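Local atomic coordinates of phosphoenolpyruvate-protein phosphotransferase (Acinetobacter sp., PDB entry 3CI6), a protein that probably transfers the phosphoryl group of phosphoenolpyruvate to a histidine of a partner protein in sugar transport, this chain being its GAF domain. Residues B[33-47]-B[56-68]. Sequence-based numbering, arbitrary orientation.
Sequences VNQVADAMKVDVCSI and RYLLMASKGLNPE. With P4G (1-ethoxy-2-(2-ethoxyethoxy)ethane), chain F.
Lys63 NZ is gripped by two backbone carbonyls of the turn between helix 25-40 and strand 44-51. Val42 O receives it in the carbonyl plane at 3.1 Å from Lys63 NZ, whereas at Asp43 O the ammonium stands well above the carbonyl plane, 55° out of it. The aliphatic chain reaches this turn by leaving the backbone with CG anti to N (chi1 179°), bending once at chi2 (-71°) and then running extended beneath the helix. On the way Lys63 CG passes Asn34 OD1 at 3.5 Å, and Lys63 CD lies 3.6 Å from Ala37 CB. The side-chain ND2 of Asn34 bonds to Asp30 O and to a water that in turn donates to Ser62 O, a polar bridge from helix to strand beside the lysine. Further along, Val33 sets CG2 over the Ser62-Lys63 peptide and against Ala61 CB, so the helix rests on one face of the GAF domain's antiparallel sheet, the face that carries Cys45, Ile47, Ala61 and Lys63.

Underneath, strands 44-51 and 56-63 form an antiparallel hairpin. Cys45 and Lys63 exchange both backbone bonds; Ile47 takes the amide of Met60 and gives its own to Ala61 O, which makes Met60 and Ala61 a classic beta bulge opposite Ile47. On the opposite face, Ser46 OG and Ser62 OG share a hydrogen bond of 2.8 Å. Ser62 OG also accepts from Leu65 N in an ST motif, and Leu65 folds back with CD1 3.4 Å from Ser46 OG and CG against Val44 CG1. Beyond the bulge, Leu58 CD2 touches the bound P4G. The ammonium thus ties the open end of the hairpin to the turn leaving the helix, and the two carbonyl dipoles probably help to stabilise its positive charge.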
loop_
_atom_site.group_PDB
_atom_site.type_symbol
_atom_site.label_atom_id
_atom_site.label_comp_id
_atom_site.label_asym_id
_atom_site.label_seq_id
_atom_site.Cartn_x
_atom_site.Cartn_y
_atom_site.Cartn_z
ATOM N N VAL B 33 -5.793 -11.662 3.711
ATOM C CA VAL B 33 -5.788 -12.451 4.982
ATOM C C VAL B 33 -5.155 -13.820 4.789
ATOM O O VAL B 33 -4.435 -14.332 5.659
ATOM C CB VAL B 33 -7.166 -12.544 5.682
ATOM C CG1 VAL B 33 -7.640 -11.148 6.050
ATOM C CG2 VAL B 33 -8.161 -13.324 4.871
ATOM N N ASN B 34 -5.411 -14.465 3.663
ATOM C CA ASN B 34 -4.882 -15.810 3.434
ATOM C C ASN B 34 -3.387 -15.758 3.173
ATOM O O ASN B 34 -2.636 -16.582 3.684
ATOM C CB ASN B 34 -5.648 -16.460 2.301
ATOM C CG ASN B 34 -6.977 -16.989 2.778
ATOM O OD1 ASN B 34 -7.026 -18.048 3.432
ATOM N ND2 ASN B 34 -8.045 -16.235 2.554
ATOM N N GLN B 35 -2.956 -14.787 2.372
ATOM C CA GLN B 35 -1.535 -14.658 2.108
ATOM C C GLN B 35 -0.701 -14.209 3.297
ATOM O O GLN B 35 0.398 -14.735 3.486
ATOM C CB GLN B 35 -1.249 -13.785 0.889
ATOM C CG GLN B 35 -1.843 -14.298 -0.391
ATOM C CD GLN B 35 -1.233 -15.554 -0.911
ATOM O OE1 GLN B 35 -0.436 -16.218 -0.224
ATOM N NE2 GLN B 35 -1.545 -15.886 -2.151
ATOM N N VAL B 36 -1.251 -13.331 4.124
ATOM C CA VAL B 36 -0.593 -12.951 5.385
ATOM C C VAL B 36 -0.470 -14.196 6.274
ATOM O O VAL B 36 0.606 -14.495 6.820
ATOM C CB VAL B 36 -1.314 -11.833 6.124
ATOM C CG1 VAL B 36 -0.801 -11.711 7.579
ATOM C CG2 VAL B 36 -1.101 -10.486 5.349
ATOM N N ALA B 37 -1.530 -14.981 6.414
ATOM C CA ALA B 37 -1.476 -16.149 7.293
ATOM C C ALA B 37 -0.413 -17.139 6.837
ATOM O O ALA B 37 0.312 -17.738 7.665
ATOM C CB ALA B 37 -2.823 -16.833 7.340
ATOM N N ASP B 38 -0.293 -17.318 5.520
ATOM C CA ASP B 38 0.706 -18.240 4.974
ATOM C C ASP B 38 2.129 -17.679 5.123
ATOM O O ASP B 38 3.063 -18.410 5.456
ATOM C CB ASP B 38 0.405 -18.531 3.513
ATOM C CG ASP B 38 1.285 -19.631 2.918
ATOM O OD1 ASP B 38 1.460 -20.686 3.541
ATOM O OD2 ASP B 38 1.811 -19.410 1.812
ATOM N N ALA B 39 2.307 -16.392 4.891
ATOM C CA ALA B 39 3.641 -15.796 4.924
ATOM C C ALA B 39 4.213 -15.748 6.321
ATOM O O ALA B 39 5.426 -15.850 6.504
ATOM C CB ALA B 39 3.597 -14.389 4.342
HETATM N N MSE B 40 3.344 -15.567 7.312
HETATM C CA MSE B 40 3.751 -15.515 8.708
HETATM C C MSE B 40 3.603 -16.848 9.458
HETATM O O MSE B 40 4.172 -17.010 10.538
HETATM C CB MSE B 40 2.886 -14.496 9.477
HETATM C CG MSE B 40 2.925 -13.111 8.944
HETATM SE SE MSE B 40 2.015 -11.791 10.072
HETATM C CE MSE B 40 3.127 -11.985 11.666
ATOM N N LYS B 41 2.822 -17.786 8.916
ATOM C CA LYS B 41 2.479 -19.027 9.598
ATOM C C LYS B 41 1.828 -18.744 10.964
ATOM O O LYS B 41 2.328 -19.132 12.023
ATOM C CB LYS B 41 3.660 -19.990 9.712
ATOM C CG LYS B 41 4.235 -20.391 8.347
ATOM C CD LYS B 41 3.175 -20.985 7.432
ATOM C CE LYS B 41 3.775 -21.810 6.304
ATOM N NZ LYS B 41 4.138 -20.978 5.129
ATOM N N VAL B 42 0.702 -18.054 10.893
ATOM C CA VAL B 42 -0.085 -17.712 12.074
ATOM C C VAL B 42 -1.440 -18.400 12.012
ATOM O O VAL B 42 -1.911 -18.782 10.956
ATOM C CB VAL B 42 -0.215 -16.192 12.260
ATOM C CG1 VAL B 42 1.182 -15.589 12.565
ATOM C CG2 VAL B 42 -0.830 -15.531 11.041
ATOM N N ASP B 43 -2.042 -18.568 13.174
ATOM C CA ASP B 43 -3.303 -19.296 13.273
ATOM C C ASP B 43 -4.454 -18.549 12.628
ATOM O O ASP B 43 -5.294 -19.163 11.969
ATOM C CB ASP B 43 -3.658 -19.565 14.736
ATOM C CG ASP B 43 -2.708 -20.520 15.397
ATOM O OD1 ASP B 43 -2.258 -21.482 14.719
ATOM O OD2 ASP B 43 -2.427 -20.337 16.622
ATOM N N VAL B 44 -4.511 -17.235 12.853
ATOM C CA VAL B 44 -5.599 -16.422 12.384
ATOM C C VAL B 44 -5.150 -15.090 11.835
ATOM O O VAL B 44 -4.320 -14.424 12.448
ATOM C CB VAL B 44 -6.629 -16.143 13.518
ATOM C CG1 VAL B 44 -7.729 -15.171 13.063
ATOM C CG2 VAL B 44 -7.189 -17.453 14.068
ATOM N N CYS B 45 -5.674 -14.706 10.675
ATOM C CA CYS B 45 -5.557 -13.337 10.197
ATOM C C CYS B 45 -6.926 -12.891 9.717
ATOM O O CYS B 45 -7.522 -13.555 8.883
ATOM C CB CYS B 45 -4.563 -13.261 9.079
ATOM S SG CYS B 45 -4.391 -11.545 8.417
ATOM N N SER B 46 -7.400 -11.788 10.263
ATOM C CA SER B 46 -8.715 -11.264 9.927
ATOM C C SER B 46 -8.646 -9.788 9.658
ATOM O O SER B 46 -7.783 -9.091 10.182
ATOM C CB SER B 46 -9.671 -11.468 11.086
ATOM O OG SER B 46 -9.711 -12.794 11.556
ATOM N N ILE B 47 -9.631 -9.294 8.915
ATOM C CA ILE B 47 -9.728 -7.863 8.687
ATOM C C ILE B 47 -11.137 -7.395 8.996
ATOM O O ILE B 47 -12.139 -8.016 8.603
ATOM C CB ILE B 47 -9.298 -7.465 7.268
ATOM C CG1 ILE B 47 -9.285 -5.945 7.101
ATOM C CG2 ILE B 47 -10.161 -8.153 6.228
ATOM C CD1 ILE B 47 -8.423 -5.255 8.026
ATOM N N ARG B 56 -19.754 0.739 13.330
ATOM C CA ARG B 56 -19.210 -0.455 13.902
ATOM C C ARG B 56 -18.086 -0.936 12.996
ATOM O O ARG B 56 -18.000 -0.543 11.838
ATOM C CB ARG B 56 -20.281 -1.553 13.967
ATOM C CG ARG B 56 -20.758 -1.980 12.593
ATOM C CD ARG B 56 -21.814 -3.072 12.559
ATOM N NE ARG B 56 -22.123 -3.426 11.168
ATOM C CZ ARG B 56 -22.934 -4.425 10.821
ATOM N NH1 ARG B 56 -23.200 -4.670 9.535
ATOM N NH2 ARG B 56 -23.479 -5.185 11.765
ATOM N N TYR B 57 -17.267 -1.833 13.512
ATOM C CA TYR B 57 -16.316 -2.593 12.680
ATOM C C TYR B 57 -16.964 -3.908 12.305
ATOM O O TYR B 57 -17.509 -4.593 13.196
ATOM C CB TYR B 57 -15.017 -2.856 13.428
ATOM C CG TYR B 57 -14.181 -1.618 13.718
ATOM C CD1 TYR B 57 -13.420 -1.032 12.738
ATOM C CD2 TYR B 57 -14.111 -1.086 14.996
ATOM C CE1 TYR B 57 -12.657 0.089 12.989
ATOM C CE2 TYR B 57 -13.332 0.022 15.250
ATOM C CZ TYR B 57 -12.595 0.588 14.249
ATOM O OH TYR B 57 -11.820 1.701 14.486
ATOM N N LEU B 58 -16.908 -4.293 11.050
ATOM C CA LEU B 58 -17.484 -5.554 10.599
ATOM C C LEU B 58 -16.392 -6.481 10.109
ATOM O O LEU B 58 -15.534 -6.077 9.335
ATOM C CB LEU B 58 -18.490 -5.318 9.466
ATOM C CG LEU B 58 -19.279 -6.512 8.933
ATOM C CD1 LEU B 58 -20.190 -7.114 10.033
ATOM C CD2 LEU B 58 -20.060 -6.082 7.694
ATOM N N LEU B 59 -16.440 -7.752 10.537
ATOM C CA LEU B 59 -15.492 -8.744 10.054
ATOM C C LEU B 59 -15.768 -8.997 8.584
ATOM O O LEU B 59 -16.890 -9.376 8.226
ATOM C CB LEU B 59 -15.671 -10.039 10.844
ATOM C CG LEU B 59 -14.793 -11.190 10.410
ATOM C CD1 LEU B 59 -13.301 -10.930 10.559
ATOM C CD2 LEU B 59 -15.199 -12.432 11.219
HETATM N N MSE B 60 -14.799 -8.709 7.729
HETATM C CA MSE B 60 -14.979 -8.852 6.261
HETATM C C MSE B 60 -14.218 -9.951 5.562
HETATM O O MSE B 60 -14.569 -10.350 4.425
HETATM C CB MSE B 60 -14.661 -7.521 5.569
HETATM C CG MSE B 60 -15.480 -6.384 6.045
HETATM SE SE MSE B 60 -17.189 -6.432 5.222
HETATM C CE MSE B 60 -16.686 -6.005 3.354
ATOM N N ALA B 61 -13.204 -10.473 6.243
ATOM C CA ALA B 61 -12.456 -11.610 5.717
ATOM C C ALA B 61 -11.638 -12.226 6.833
ATOM O O ALA B 61 -11.223 -11.515 7.758
ATOM C CB ALA B 61 -11.561 -11.173 4.586
ATOM N N SER B 62 -11.399 -13.521 6.751
ATOM C CA SER B 62 -10.570 -14.195 7.739
ATOM C C SER B 62 -10.005 -15.490 7.224
ATOM O O SER B 62 -10.687 -16.266 6.545
ATOM C CB SER B 62 -11.354 -14.512 9.004
ATOM O OG SER B 62 -10.502 -15.055 10.018
ATOM N N LYS B 63 -8.742 -15.724 7.576
ATOM C CA LYS B 63 -8.166 -17.075 7.542
ATOM C C LYS B 63 -8.105 -17.537 8.993
ATOM O O LYS B 63 -7.438 -16.888 9.784
ATOM C CB LYS B 63 -6.787 -17.103 6.866
ATOM C CG LYS B 63 -6.111 -18.491 6.822
ATOM C CD LYS B 63 -5.627 -18.968 8.203
ATOM C CE LYS B 63 -4.498 -20.011 8.132
ATOM N NZ LYS B 63 -4.106 -20.497 9.513
ATOM N N GLY B 64 -8.827 -18.601 9.340
ATOM C CA GLY B 64 -8.730 -19.196 10.650
ATOM C C GLY B 64 -9.964 -19.080 11.517
ATOM O O GLY B 64 -10.225 -19.988 12.297
ATOM N N LEU B 65 -10.721 -17.981 11.360
ATOM C CA LEU B 65 -12.037 -17.909 12.008
ATOM C C LEU B 65 -13.020 -18.742 11.217
ATOM O O LEU B 65 -12.765 -19.119 10.069
ATOM C CB LEU B 65 -12.536 -16.484 12.163
ATOM C CG LEU B 65 -11.664 -15.608 13.073
ATOM C CD1 LEU B 65 -12.366 -14.228 13.222
ATOM C CD2 LEU B 65 -11.338 -16.254 14.413
ATOM N N ASN B 66 -14.159 -19.070 11.808
ATOM C CA ASN B 66 -15.165 -19.791 11.048
ATOM C C ASN B 66 -15.654 -18.888 9.912
ATOM O O ASN B 66 -16.067 -17.792 10.179
ATOM C CB ASN B 66 -16.334 -20.155 11.972
ATOM C CG ASN B 66 -17.233 -21.193 11.376
ATOM O OD1 ASN B 66 -17.644 -21.050 10.233
ATOM N ND2 ASN B 66 -17.557 -22.240 12.132
ATOM N N PRO B 67 -15.655 -19.349 8.650
ATOM C CA PRO B 67 -16.169 -18.522 7.551
ATOM C C PRO B 67 -17.595 -18.032 7.745
ATOM O O PRO B 67 -17.961 -17.003 7.196
ATOM C CB PRO B 67 -16.065 -19.452 6.325
ATOM C CG PRO B 67 -15.211 -20.520 6.696
ATOM C CD PRO B 67 -15.107 -20.633 8.173
ATOM N N GLU B 68 -18.410 -18.743 8.523
ATOM C CA GLU B 68 -19.771 -18.266 8.884
ATOM C C GLU B 68 -19.748 -16.901 9.516
ATOM O O GLU B 68 -20.761 -16.160 9.445
ATOM C CB GLU B 68 -20.399 -19.191 9.945
ATOM C CG GLU B 68 -20.753 -20.497 9.444
ATOM C CD GLU B 68 -21.308 -21.425 10.551
ATOM O OE1 GLU B 68 -21.344 -21.103 11.802
ATOM O OE2 GLU B 68 -21.720 -22.483 10.187
HETATM C C8 P4G F . -18.870 -0.161 0.631
HETATM C C7 P4G F . -17.434 -0.645 0.543
HETATM O O4 P4G F . -16.789 -0.406 1.781
HETATM C C6 P4G F . -17.403 -1.199 2.761
HETATM C C5 P4G F . -16.825 -1.230 4.147
HETATM O O3 P4G F . -17.663 -1.848 5.173
HETATM C C4 P4G F . -18.808 -2.481 4.687
HETATM C C3 P4G F . -19.503 -3.033 5.867
HETATM O O2 P4G F . -20.840 -3.298 5.473
HETATM C C2 P4G F . -20.893 -4.373 4.558
HETATM C C1 P4G F . -22.146 -4.113 3.728
HETATM O O HOH W 1 -10.422 -17.217 3.623
#